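PDB 4C8Y: CRISPR-associated protein Cas6 C-terminal domain-containing protein from Thermus thermophilus HB8, which binds CRISPR repeat RNA and probably cleaves it as a processing endoribonuclease in antiviral defence, captured here with a substrate mimic. Local coordinates for residues Glu45-Leu50 with Glu156-Leu161; Ala123-Ser128 with Val197-Tyr202; Phe131-Gly136 with Val227-Ser232. All blocks are in the same frame, centred on the assembly; numbering follows the deposited sequence.

Interaction 1 of 3, residues Glu45-Leu50 with Glu156-Leu161; sequences ENPFAL and EAFGPL. With nucleotides of chain C.
Asn-46 O is gripped by a hydrogen bond from Arg-154 NH2 and also meets the Phe-158 ring, whose CE2 lies 3.1 Å from Asn-46 O. The contact bridges the two ferredoxin-like domains of the Cas6 fold: residues 45-50 lead into an edge strand of the N-terminal sheet, and residues 156-161 close helix 144-158 of the C-terminal domain. With CG anti to its carbonyl carbon (chi1 -55°), the Phe-158 ring reaches from the helix end to the loop at Pro-47. Pro-47 CA stands over a ring face, 3.9 Å from the Phe-158 centroid, in a CH-pi contact, while Pro-47 CB touches Phe-158 CE1 at 3.8 Å. Glu-45 O comes in near the ring plane, at the edge, 3.3 Å from Phe-158 CZ. The Glu-45 chain, extended beyond CG, lays OE1 against the methyl of Ala-157. Val-67 and Tyr-110 also pack on Phe-158. The Asn-46 side chain leaves the backbone away from residues 156-161, and its amide lies where nucleotides G13 and DG14 of chain C join: a weak bond goes from Asn-46 ND2 to G13 O3', and a firmer one from Asn-46 ND2 to DG14 OP1 (3.1 Å, N-H...O 156°).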
loop_
_atom_site.group_PDB
_atom_site.type_symbol
_atom_site.label_atom_id
_atom_site.label_comp_id
_atom_site.label_asym_id
_atom_site.label_seq_id
_atom_site.Cartn_x
_atom_site.Cartn_y
_atom_site.Cartn_z
ATOM N N GLU A 45 -1.558 18.183 18.570
ATOM C CA GLU A 45 -0.431 17.902 17.685
ATOM C C GLU A 45 0.839 17.793 18.524
ATOM O O GLU A 45 1.290 18.778 19.102
ATOM C CB GLU A 45 -0.270 19.010 16.641
ATOM C CG GLU A 45 -1.553 19.375 15.898
ATOM C CD GLU A 45 -1.421 20.660 15.098
ATOM O OE1 GLU A 45 -0.799 21.619 15.604
ATOM O OE2 GLU A 45 -1.938 20.711 13.961
ATOM N N ASN A 46 1.410 16.594 18.598
ATOM C CA ASN A 46 2.596 16.378 19.421
ATOM C C ASN A 46 3.838 17.076 18.849
ATOM O O ASN A 46 4.176 16.871 17.685
ATOM C CB ASN A 46 2.881 14.881 19.572
ATOM C CG ASN A 46 1.917 14.187 20.518
ATOM O OD1 ASN A 46 1.115 14.830 21.198
ATOM N ND2 ASN A 46 2.003 12.861 20.574
ATOM N N PRO A 47 4.530 17.895 19.668
ATOM C CA PRO A 47 5.811 18.512 19.308
ATOM C C PRO A 47 6.976 17.566 19.571
ATOM O O PRO A 47 8.099 18.004 19.818
ATOM C CB PRO A 47 5.886 19.717 20.252
ATOM C CG PRO A 47 5.183 19.273 21.449
ATOM C CD PRO A 47 4.063 18.381 20.972
ATOM N N PHE A 48 6.697 16.268 19.528
ATOM C CA PHE A 48 7.724 15.267 19.740
ATOM C C PHE A 48 7.356 13.964 19.048
ATOM O O PHE A 48 6.247 13.810 18.533
ATOM C CB PHE A 48 7.917 15.016 21.237
ATOM C CG PHE A 48 6.765 14.299 21.885
ATOM C CD1 PHE A 48 5.671 15.002 22.363
ATOM C CD2 PHE A 48 6.773 12.918 22.011
ATOM C CE1 PHE A 48 4.608 14.339 22.955
ATOM C CE2 PHE A 48 5.715 12.254 22.600
ATOM C CZ PHE A 48 4.633 12.966 23.074
ATOM N N ALA A 49 8.302 13.034 19.031
ATOM C CA ALA A 49 8.022 11.672 18.585
ATOM C C ALA A 49 9.004 10.725 19.243
ATOM O O ALA A 49 10.155 11.080 19.468
ATOM C CB ALA A 49 8.113 11.569 17.071
ATOM N N LEU A 50 8.543 9.524 19.568
ATOM C CA LEU A 50 9.400 8.541 20.214
ATOM C C LEU A 50 9.657 7.390 19.275
ATOM O O LEU A 50 8.876 7.140 18.357
ATOM C CB LEU A 50 8.765 8.038 21.508
ATOM C CG LEU A 50 8.421 9.128 22.525
ATOM C CD1 LEU A 50 7.861 8.512 23.789
ATOM C CD2 LEU A 50 9.639 9.994 22.851
ATOM N N GLU A 156 4.315 22.583 9.534
ATOM C CA GLU A 156 3.732 23.909 9.675
ATOM C C GLU A 156 3.333 24.264 11.077
ATOM O O GLU A 156 3.479 25.412 11.506
ATOM C CB GLU A 156 2.524 23.968 8.798
ATOM C CG GLU A 156 2.960 23.737 7.399
ATOM C CD GLU A 156 1.770 23.510 6.492
ATOM O OE1 GLU A 156 0.601 23.595 6.945
ATOM O OE2 GLU A 156 1.996 23.261 5.304
ATOM N N ALA A 157 2.782 23.283 11.773
ATOM C CA ALA A 157 2.418 23.489 13.153
ATOM C C ALA A 157 3.632 23.946 13.960
ATOM O O ALA A 157 3.495 24.790 14.842
ATOM C CB ALA A 157 1.837 22.228 13.727
ATOM N N PHE A 158 4.812 23.402 13.655
ATOM C CA PHE A 158 6.004 23.712 14.457
ATOM C C PHE A 158 7.112 24.515 13.767
ATOM O O PHE A 158 8.011 25.025 14.438
ATOM C CB PHE A 158 6.571 22.409 15.020
ATOM C CG PHE A 158 5.565 21.619 15.797
ATOM C CD1 PHE A 158 4.858 22.209 16.834
ATOM C CD2 PHE A 158 5.294 20.303 15.469
ATOM C CE1 PHE A 158 3.921 21.492 17.546
ATOM C CE2 PHE A 158 4.355 19.582 16.176
ATOM C CZ PHE A 158 3.667 20.176 17.217
ATOM N N GLY A 159 7.053 24.635 12.445
ATOM C CA GLY A 159 8.058 25.382 11.705
ATOM C C GLY A 159 7.623 26.813 11.457
ATOM O O GLY A 159 6.491 27.175 11.775
ATOM N N PRO A 160 8.513 27.634 10.872
ATOM C CA PRO A 160 8.267 29.065 10.683
ATOM C C PRO A 160 7.695 29.393 9.309
ATOM O O PRO A 160 7.461 30.562 9.005
ATOM C CB PRO A 160 9.669 29.658 10.801
ATOM C CG PRO A 160 10.602 28.541 10.327
ATOM C CD PRO A 160 9.806 27.249 10.285
ATOM N N LEU A 161 7.474 28.363 8.499
ATOM C CA LEU A 161 7.057 28.531 7.117
ATOM C C LEU A 161 5.844 27.667 6.824
ATOM O O LEU A 161 5.749 26.534 7.297
ATOM C CB LEU A 161 8.183 28.103 6.178
ATOM C CG LEU A 161 8.912 29.134 5.316
ATOM C CD1 LEU A 161 9.985 28.406 4.531
ATOM C CD2 LEU A 161 7.967 29.867 4.377
ATOM P P G C 13 -1.262 11.569 16.802
ATOM O OP1 G C 13 0.212 11.722 16.890
ATOM O OP2 G C 13 -1.851 10.234 16.528
ATOM O "O5'" G C 13 -1.893 12.096 18.166
ATOM C "C5'" G C 13 -1.515 13.353 18.706
ATOM C "C4'" G C 13 -2.242 13.635 19.996
ATOM O "O4'" G C 13 -3.660 13.827 19.737
ATOM C "C3'" G C 13 -2.211 12.526 21.035
ATOM O "O3'" G C 13 -1.000 12.473 21.768
ATOM C "C2'" G C 13 -3.436 12.842 21.882
ATOM O "O2'" G C 13 -3.181 13.920 22.770
ATOM C "C1'" G C 13 -4.421 13.308 20.813
ATOM N N9 G C 13 -5.246 12.198 20.304
ATOM C C8 G C 13 -5.039 11.587 19.089
ATOM N N7 G C 13 -5.879 10.631 18.841
ATOM C C5 G C 13 -6.695 10.604 19.958
ATOM C C6 G C 13 -7.789 9.750 20.227
ATOM O O6 G C 13 -8.282 8.839 19.551
ATOM N N1 G C 13 -8.343 10.039 21.450
ATOM C C2 G C 13 -7.945 10.999 22.324
ATOM N N2 G C 13 -8.766 10.915 23.387
ATOM N N3 G C 13 -6.915 11.820 22.108
ATOM C C4 G C 13 -6.332 11.564 20.895
ATOM P P DG C 14 -0.434 11.061 22.287
ATOM O OP1 DG C 14 0.815 11.324 23.034
ATOM O OP2 DG C 14 -0.420 10.125 21.138
ATOM O "O5'" DG C 14 -1.552 10.552 23.310
ATOM C "C5'" DG C 14 -1.827 11.312 24.478
ATOM C "C4'" DG C 14 -3.007 10.739 25.238
ATOM O "O4'" DG C 14 -4.164 10.662 24.370
ATOM C "C3'" DG C 14 -2.814 9.323 25.766
ATOM O "O3'" DG C 14 -2.169 9.359 27.038
ATOM C "C2'" DG C 14 -4.243 8.795 25.841
ATOM C "C1'" DG C 14 -4.994 9.592 24.777
ATOM N N9 DG C 14 -5.345 8.781 23.618
ATOM C C8 DG C 14 -4.622 8.603 22.463
ATOM N N7 DG C 14 -5.204 7.807 21.608
ATOM C C5 DG C 14 -6.385 7.433 22.240
ATOM C C6 DG C 14 -7.428 6.582 21.804
ATOM O O6 DG C 14 -7.515 5.967 20.731
ATOM N N1 DG C 14 -8.441 6.477 22.757
ATOM C C2 DG C 14 -8.445 7.115 23.977
ATOM N N2 DG C 14 -9.504 6.897 24.770
ATOM N N3 DG C 14 -7.474 7.914 24.396
ATOM C C4 DG C 14 -6.483 8.024 23.478
#

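Interaction 2 of 3, residues Ala123-Ser128 with Val197-Tyr202; sequences ALRFAS and VGRVVY
Leu-124 and Val-200 bond to each other in both directions, Leu-124 N to Val-200 O at 2.8 Å and Val-200 N to Leu-124 O at 2.9 Å. Phe-126 and Gly-198 do the same, with Phe-126 N to Gly-198 O at 2.8 Å. Between these hydrogen-bonded pairs, Arg-125 faces Arg-199 as a non-hydrogen-bonded pair, and the CA-H groups of both lean on carbonyls opposite. Gly-198, where the chain turns a corner before strand 199-203, has phi 147°, a conformation that calls for glycine. The ladder runs antiparallel at 157° and joins strand 199-203, at the centre of the C-terminal ferredoxin-like sheet, to its neighbour 121-127. Apolar packing fills one face: Val-147 of helix 144-158 packs on Leu-124, Phe-126 and Tyr-202, and Pro-142 on Val-200. Phe-126 CE1 meets Val-200 CG2 at 3.9 Å, and Leu-124 CD1 meets Tyr-202 CE2 at the same separation. The Phe-126 and Tyr-202 rings approach from opposite directions, Tyr-202 OH lying near the plane of the phenyl edge and 3.6 Å from Phe-126 CZ; that hydroxyl is bonded to Pro-142 O. The other face mixes the two arginines with Ala-123 and Val-201. Arg-199, extended to NE, spreads a guanidinium face over the methyl of Ala-123. Arg-125, bent at chi2 and chi3, places its own guanidinium face against Arg-199 CB. Salt bridges from Arg-125 NE and Arg-199 NH1 converge on Glu-241 OE1 of the neighbouring edge strand.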
loop_
_atom_site.group_PDB
_atom_site.type_symbol
_atom_site.label_atom_id
_atom_site.label_comp_id
_atom_site.label_asym_id
_atom_site.label_seq_id
_atom_site.Cartn_x
_atom_site.Cartn_y
_atom_site.Cartn_z
ATOM N N ALA A 123 11.889 9.006 -1.821
ATOM C CA ALA A 123 11.908 7.621 -1.381
ATOM C C ALA A 123 11.862 7.606 0.132
ATOM O O ALA A 123 12.800 8.058 0.784
ATOM C CB ALA A 123 13.160 6.924 -1.873
ATOM N N LEU A 124 10.761 7.105 0.685
ATOM C CA LEU A 124 10.623 6.984 2.129
ATOM C C LEU A 124 10.720 5.535 2.556
ATOM O O LEU A 124 10.093 4.640 1.968
ATOM C CB LEU A 124 9.296 7.566 2.619
ATOM C CG LEU A 124 9.188 9.087 2.713
ATOM C CD1 LEU A 124 7.775 9.460 3.128
ATOM C CD2 LEU A 124 10.208 9.668 3.694
ATOM N N ARG A 125 11.533 5.334 3.585
ATOM C CA ARG A 125 11.652 4.075 4.283
ATOM C C ARG A 125 10.879 4.182 5.584
ATOM O O ARG A 125 11.182 5.040 6.425
ATOM C CB ARG A 125 13.125 3.797 4.570
ATOM C CG ARG A 125 13.410 2.677 5.573
ATOM C CD ARG A 125 13.279 1.319 4.942
ATOM N NE ARG A 125 14.004 1.189 3.688
ATOM C CZ ARG A 125 14.059 0.068 2.985
ATOM N NH1 ARG A 125 13.424 -1.014 3.420
ATOM N NH2 ARG A 125 14.733 0.026 1.851
ATOM N N PHE A 126 9.880 3.312 5.719
ATOM C CA PHE A 126 9.092 3.170 6.934
ATOM C C PHE A 126 9.682 2.029 7.739
ATOM O O PHE A 126 9.599 0.855 7.328
ATOM C CB PHE A 126 7.633 2.884 6.588
ATOM C CG PHE A 126 6.995 3.954 5.751
ATOM C CD1 PHE A 126 7.081 3.917 4.369
ATOM C CD2 PHE A 126 6.317 5.001 6.348
ATOM C CE1 PHE A 126 6.499 4.908 3.596
ATOM C CE2 PHE A 126 5.738 5.992 5.586
ATOM C CZ PHE A 126 5.825 5.943 4.203
ATOM N N ALA A 127 10.268 2.398 8.881
ATOM C CA ALA A 127 11.121 1.523 9.680
ATOM C C ALA A 127 10.383 0.898 10.862
ATOM O O ALA A 127 10.869 -0.056 11.464
ATOM C CB ALA A 127 12.333 2.308 10.176
ATOM N N SER A 128 9.225 1.451 11.205
ATOM C CA SER A 128 8.336 0.835 12.181
ATOM C C SER A 128 6.924 0.914 11.621
ATOM O O SER A 128 6.665 1.710 10.714
ATOM C CB SER A 128 8.431 1.535 13.545
ATOM O OG SER A 128 7.832 2.816 13.512
ATOM N N VAL A 197 5.415 -1.440 6.873
ATOM C CA VAL A 197 6.857 -1.356 6.993
ATOM C C VAL A 197 7.436 -1.681 5.625
ATOM O O VAL A 197 7.010 -2.654 4.961
ATOM C CB VAL A 197 7.402 -2.334 8.054
ATOM C CG1 VAL A 197 8.925 -2.308 8.086
ATOM C CG2 VAL A 197 6.839 -1.989 9.428
ATOM N N GLY A 198 8.408 -0.875 5.211
ATOM C CA GLY A 198 8.960 -1.018 3.875
ATOM C C GLY A 198 9.405 0.269 3.217
ATOM O O GLY A 198 9.755 1.237 3.895
ATOM N N ARG A 199 9.412 0.268 1.888
ATOM C CA ARG A 199 9.891 1.410 1.118
ATOM C C ARG A 199 8.860 1.808 0.078
ATOM O O ARG A 199 8.301 0.959 -0.627
ATOM C CB ARG A 199 11.233 1.088 0.446
ATOM C CG ARG A 199 11.743 2.153 -0.551
ATOM C CD ARG A 199 13.050 1.696 -1.225
ATOM N NE ARG A 199 13.780 2.751 -1.946
ATOM C CZ ARG A 199 14.637 3.585 -1.358
ATOM N NH1 ARG A 199 14.816 3.478 -0.054
ATOM N NH2 ARG A 199 15.308 4.526 -2.036
ATOM N N VAL A 200 8.607 3.111 0.005
ATOM C CA VAL A 200 7.699 3.664 -0.989
ATOM C C VAL A 200 8.376 4.844 -1.670
ATOM O O VAL A 200 8.990 5.688 -1.004
ATOM C CB VAL A 200 6.369 4.130 -0.361
ATOM C CG1 VAL A 200 5.446 4.708 -1.421
ATOM C CG2 VAL A 200 5.683 2.976 0.366
ATOM N N VAL A 201 8.276 4.889 -2.995
ATOM C CA VAL A 201 8.816 6.018 -3.744
ATOM C C VAL A 201 7.667 6.855 -4.279
ATOM O O VAL A 201 6.840 6.383 -5.068
ATOM C CB VAL A 201 9.736 5.576 -4.895
ATOM C CG1 VAL A 201 10.276 6.792 -5.644
ATOM C CG2 VAL A 201 10.886 4.737 -4.359
ATOM N N TYR A 202 7.618 8.098 -3.818
ATOM C CA TYR A 202 6.611 9.051 -4.246
ATOM C C TYR A 202 7.200 9.930 -5.333
ATOM O O TYR A 202 8.408 10.178 -5.359
ATOM C CB TYR A 202 6.142 9.893 -3.056
ATOM C CG TYR A 202 5.596 9.037 -1.938
ATOM C CD1 TYR A 202 4.268 8.620 -1.941
ATOM C CD2 TYR A 202 6.414 8.615 -0.897
ATOM C CE1 TYR A 202 3.768 7.823 -0.929
ATOM C CE2 TYR A 202 5.924 7.818 0.119
ATOM C CZ TYR A 202 4.600 7.427 0.099
ATOM O OH TYR A 202 4.109 6.626 1.103
#

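Interaction 3 of 3, residues Phe131-Gly136 with Val227-Ser232; sequences FFRRKG and VGAKTS. With nucleotides of chain C.
Ala-229 N donates to Phe-131 O at 2.9 Å in an almost straight bond (178°), tying the glycine-rich loop characteristic of Cas6 proteins (residues 227-232) to the first strand of the beta hairpin that begins near residue 129. Beside it, Phe-131 CE2 touches the methyl of Ala-229, and the Ala-229 carbonyl oxygen stands over one face of the Phe-131 ring. Phe-132 CE1 packs on Gly-228 CA at 3.6 Å and on Val-227 CG1. Gly-228 has positive phi (88°), and this close fit of ring and hairpin backbone leaves little room for a side chain. A water accepts from Phe-131 N and is hydrogen-bonded to Val-227 O and Ala-229 O. The same two segments hold the substrate-mimic strand, chain C. Arg-133 N holds G12 OP2, and Lys-230 N holds G13 OP2. Arg-133, bent at chi2 (-83°), turns its guanidinium edge to the guanines: NH1 and NH2 both donate to G13 O6, NH1 at 2.7 Å, and NH2 also gives DG14 O6 a weak bond. Lys-230 NZ is modelled over a face of that guanidinium, doubtfully close to NH2, and its CE lies near DG14 N7. Further out, Ser-150 OG receives the N-H of Gly-228, Leu-146 and Val-147 of helix 144-158 back Phe-132, and Arg-26 NH1 bonds to Ser-232 OG, which itself donates to DG14 OP2 at 2.9 Å.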
loop_
_atom_site.group_PDB
_atom_site.type_symbol
_atom_site.label_atom_id
_atom_site.label_comp_id
_atom_site.label_asym_id
_atom_site.label_seq_id
_atom_site.Cartn_x
_atom_site.Cartn_y
_atom_site.Cartn_z
ATOM N N PHE A 131 0.614 3.670 10.342
ATOM C CA PHE A 131 -0.813 3.651 10.035
ATOM C C PHE A 131 -1.456 5.008 10.302
ATOM O O PHE A 131 -0.835 5.908 10.879
ATOM C CB PHE A 131 -1.530 2.544 10.813
ATOM C CG PHE A 131 -1.377 2.644 12.307
ATOM C CD1 PHE A 131 -0.325 2.015 12.953
ATOM C CD2 PHE A 131 -2.290 3.361 13.063
ATOM C CE1 PHE A 131 -0.177 2.107 14.333
ATOM C CE2 PHE A 131 -2.149 3.453 14.440
ATOM C CZ PHE A 131 -1.094 2.817 15.072
ATOM N N PHE A 132 -2.704 5.142 9.865
ATOM C CA PHE A 132 -3.403 6.419 9.911
ATOM C C PHE A 132 -4.805 6.241 10.459
ATOM O O PHE A 132 -5.364 5.144 10.411
ATOM C CB PHE A 132 -3.475 7.012 8.501
ATOM C CG PHE A 132 -2.140 7.113 7.824
ATOM C CD1 PHE A 132 -1.358 8.247 7.972
ATOM C CD2 PHE A 132 -1.659 6.067 7.052
ATOM C CE1 PHE A 132 -0.123 8.341 7.361
ATOM C CE2 PHE A 132 -0.426 6.151 6.435
ATOM C CZ PHE A 132 0.345 7.293 6.591
ATOM N N ARG A 133 -5.359 7.336 10.970
ATOM C CA ARG A 133 -6.727 7.373 11.465
ATOM C C ARG A 133 -7.678 7.916 10.404
ATOM O O ARG A 133 -7.506 9.041 9.935
ATOM C CB ARG A 133 -6.806 8.278 12.695
ATOM C CG ARG A 133 -6.496 7.590 14.008
ATOM C CD ARG A 133 -7.723 6.873 14.547
ATOM N NE ARG A 133 -7.505 6.308 15.877
ATOM C CZ ARG A 133 -7.561 6.999 17.012
ATOM N NH1 ARG A 133 -7.817 8.303 16.996
ATOM N NH2 ARG A 133 -7.356 6.383 18.168
ATOM N N ARG A 134 -8.668 7.112 10.022
ATOM C CA ARG A 134 -9.808 7.615 9.256
ATOM C C ARG A 134 -11.100 7.133 9.896
ATOM O O ARG A 134 -11.337 5.930 9.996
ATOM C CB ARG A 134 -9.793 7.177 7.785
ATOM C CG ARG A 134 -8.603 6.372 7.307
ATOM C CD ARG A 134 -9.088 5.191 6.469
ATOM N NE ARG A 134 -9.505 5.525 5.114
ATOM C CZ ARG A 134 -10.079 4.650 4.293
ATOM N NH1 ARG A 134 -10.313 3.412 4.707
ATOM N NH2 ARG A 134 -10.431 5.010 3.068
ATOM N N LYS A 135 -11.926 8.079 10.334
ATOM C CA LYS A 135 -13.251 7.771 10.867
ATOM C C LYS A 135 -13.183 6.876 12.101
ATOM O O LYS A 135 -14.138 6.168 12.417
ATOM C CB LYS A 135 -14.109 7.085 9.801
ATOM C CG LYS A 135 -14.273 7.869 8.510
ATOM C CD LYS A 135 -15.018 9.172 8.747
ATOM C CE LYS A 135 -15.290 9.919 7.450
ATOM N NZ LYS A 135 -15.999 11.201 7.715
ATOM N N GLY A 136 -12.050 6.902 12.793
ATOM C CA GLY A 136 -11.870 6.087 13.977
ATOM C C GLY A 136 -11.512 4.651 13.643
ATOM O O GLY A 136 -11.643 3.759 14.481
ATOM N N VAL A 227 5.744 9.483 10.760
ATOM C CA VAL A 227 4.599 9.604 9.866
ATOM C C VAL A 227 3.371 8.939 10.469
ATOM O O VAL A 227 3.439 7.814 10.960
ATOM C CB VAL A 227 4.902 8.958 8.496
ATOM C CG1 VAL A 227 3.666 8.964 7.594
ATOM C CG2 VAL A 227 6.068 9.672 7.824
ATOM N N GLY A 228 2.249 9.647 10.429
ATOM C CA GLY A 228 0.964 9.063 10.764
ATOM C C GLY A 228 0.612 9.121 12.236
ATOM O O GLY A 228 1.058 10.010 12.973
ATOM N N ALA A 229 -0.193 8.154 12.665
ATOM C CA ALA A 229 -0.745 8.151 14.015
ATOM C C ALA A 229 0.152 7.441 15.034
ATOM O O ALA A 229 0.891 6.513 14.697
ATOM C CB ALA A 229 -2.129 7.512 14.004
ATOM N N LYS A 230 0.077 7.902 16.281
ATOM C CA LYS A 230 0.684 7.213 17.415
ATOM C C LYS A 230 2.217 7.150 17.326
ATOM O O LYS A 230 2.837 6.161 17.717
ATOM C CB LYS A 230 0.076 5.808 17.575
ATOM C CG LYS A 230 -1.241 5.758 18.355
ATOM C CD LYS A 230 -2.315 6.646 17.766
ATOM C CE LYS A 230 -3.565 6.635 18.621
ATOM N NZ LYS A 230 -4.678 7.235 17.865
ATOM N N THR A 231 2.833 8.217 16.826
ATOM C CA THR A 231 4.286 8.326 16.872
ATOM C C THR A 231 4.789 8.388 18.317
ATOM O O THR A 231 5.970 8.157 18.575
ATOM C CB THR A 231 4.807 9.563 16.105
ATOM O OG1 THR A 231 4.126 10.741 16.551
ATOM C CG2 THR A 231 4.596 9.393 14.604
ATOM N N SER A 232 3.896 8.692 19.257
ATOM C CA SER A 232 4.273 8.728 20.670
ATOM C C SER A 232 4.524 7.321 21.208
ATOM O O SER A 232 5.073 7.153 22.295
ATOM C CB SER A 232 3.192 9.422 21.504
ATOM O OG SER A 232 1.995 8.660 21.530
ATOM P P G C 12 -3.201 11.087 10.352
ATOM O OP1 G C 12 -1.806 11.129 9.849
ATOM O OP2 G C 12 -3.779 9.806 10.837
ATOM O "O5'" G C 12 -3.313 12.151 11.531
ATOM C "C5'" G C 12 -3.064 11.776 12.875
ATOM C "C4'" G C 12 -3.325 12.918 13.823
ATOM O "O4'" G C 12 -4.708 13.353 13.720
ATOM C "C3'" G C 12 -3.150 12.598 15.297
ATOM O "O3'" G C 12 -1.792 12.613 15.703
ATOM C "C2'" G C 12 -4.012 13.658 15.967
ATOM O "O2'" G C 12 -3.351 14.914 15.989
ATOM C "C1'" G C 12 -5.187 13.742 14.994
ATOM N N9 G C 12 -6.292 12.836 15.362
ATOM C C8 G C 12 -6.680 11.774 14.578
ATOM N N7 G C 12 -7.673 11.100 15.066
ATOM C C5 G C 12 -7.967 11.755 16.247
ATOM C C6 G C 12 -8.972 11.442 17.189
ATOM O O6 G C 12 -9.814 10.535 17.194
ATOM N N1 G C 12 -8.949 12.328 18.234
ATOM C C2 G C 12 -8.104 13.377 18.400
ATOM N N2 G C 12 -8.455 13.961 19.561
ATOM N N3 G C 12 -7.143 13.707 17.533
ATOM C C4 G C 12 -7.132 12.844 16.469
ATOM P P G C 13 -1.262 11.569 16.802
ATOM O OP1 G C 13 0.212 11.722 16.890
ATOM O OP2 G C 13 -1.851 10.234 16.528
ATOM O "O5'" G C 13 -1.893 12.096 18.166
ATOM C "C5'" G C 13 -1.515 13.353 18.706
ATOM C "C4'" G C 13 -2.242 13.635 19.996
ATOM O "O4'" G C 13 -3.660 13.827 19.737
ATOM C "C3'" G C 13 -2.211 12.526 21.035
ATOM O "O3'" G C 13 -1.000 12.473 21.768
ATOM C "C2'" G C 13 -3.436 12.842 21.882
ATOM O "O2'" G C 13 -3.181 13.920 22.770
ATOM C "C1'" G C 13 -4.421 13.308 20.813
ATOM N N9 G C 13 -5.246 12.198 20.304
ATOM C C8 G C 13 -5.039 11.587 19.089
ATOM N N7 G C 13 -5.879 10.631 18.841
ATOM C C5 G C 13 -6.695 10.604 19.958
ATOM C C6 G C 13 -7.789 9.750 20.227
ATOM O O6 G C 13 -8.282 8.839 19.551
ATOM N N1 G C 13 -8.343 10.039 21.450
ATOM C C2 G C 13 -7.945 10.999 22.324
ATOM N N2 G C 13 -8.766 10.915 23.387
ATOM N N3 G C 13 -6.915 11.820 22.108
ATOM C C4 G C 13 -6.332 11.564 20.895
ATOM P P DG C 14 -0.434 11.061 22.287
ATOM O OP1 DG C 14 0.815 11.324 23.034
ATOM O OP2 DG C 14 -0.420 10.125 21.138
ATOM O "O5'" DG C 14 -1.552 10.552 23.310
ATOM C "C5'" DG C 14 -1.827 11.312 24.478
ATOM C "C4'" DG C 14 -3.007 10.739 25.238
ATOM O "O4'" DG C 14 -4.164 10.662 24.370
ATOM C "C3'" DG C 14 -2.814 9.323 25.766
ATOM O "O3'" DG C 14 -2.169 9.359 27.038
ATOM C "C2'" DG C 14 -4.243 8.795 25.841
ATOM C "C1'" DG C 14 -4.994 9.592 24.777
ATOM N N9 DG C 14 -5.345 8.781 23.618
ATOM C C8 DG C 14 -4.622 8.603 22.463
ATOM N N7 DG C 14 -5.204 7.807 21.608
ATOM C C5 DG C 14 -6.385 7.433 22.240
ATOM C C6 DG C 14 -7.428 6.582 21.804
ATOM O O6 DG C 14 -7.515 5.967 20.731
ATOM N N1 DG C 14 -8.441 6.477 22.757
ATOM C C2 DG C 14 -8.445 7.115 23.977
ATOM N N2 DG C 14 -9.504 6.897 24.770
ATOM N N3 DG C 14 -7.474 7.914 24.396
ATOM C C4 DG C 14 -6.483 8.024 23.478
HETATM O O HOH W 1 2.072 5.529 12.198
#

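Interactions 1 and 3 sit together at the RNA, their centres 15 Å apart, and share the DG14 phosphate of chain C: residues 45-50 hold one non-bridging oxygen, residues 227-232 the other. They also join directly, by a probable hydrogen bond between Leu-50 N and Thr-231 O (3.1 Å) that links the N-terminal edge strand to the glycine-rich loop. Interaction 2 lies behind this surface, its nearest atom about 10 Å from the nucleic acid. It leads into interaction 3 because strands 121-127 and 129-134 are consecutive, and Phe-126 CE2 packs on Val-227 CG1 at 4.1 Å. Interactions 1 and 2 do not touch; their centres are 21 Å apart on opposite sides of the chain's centre.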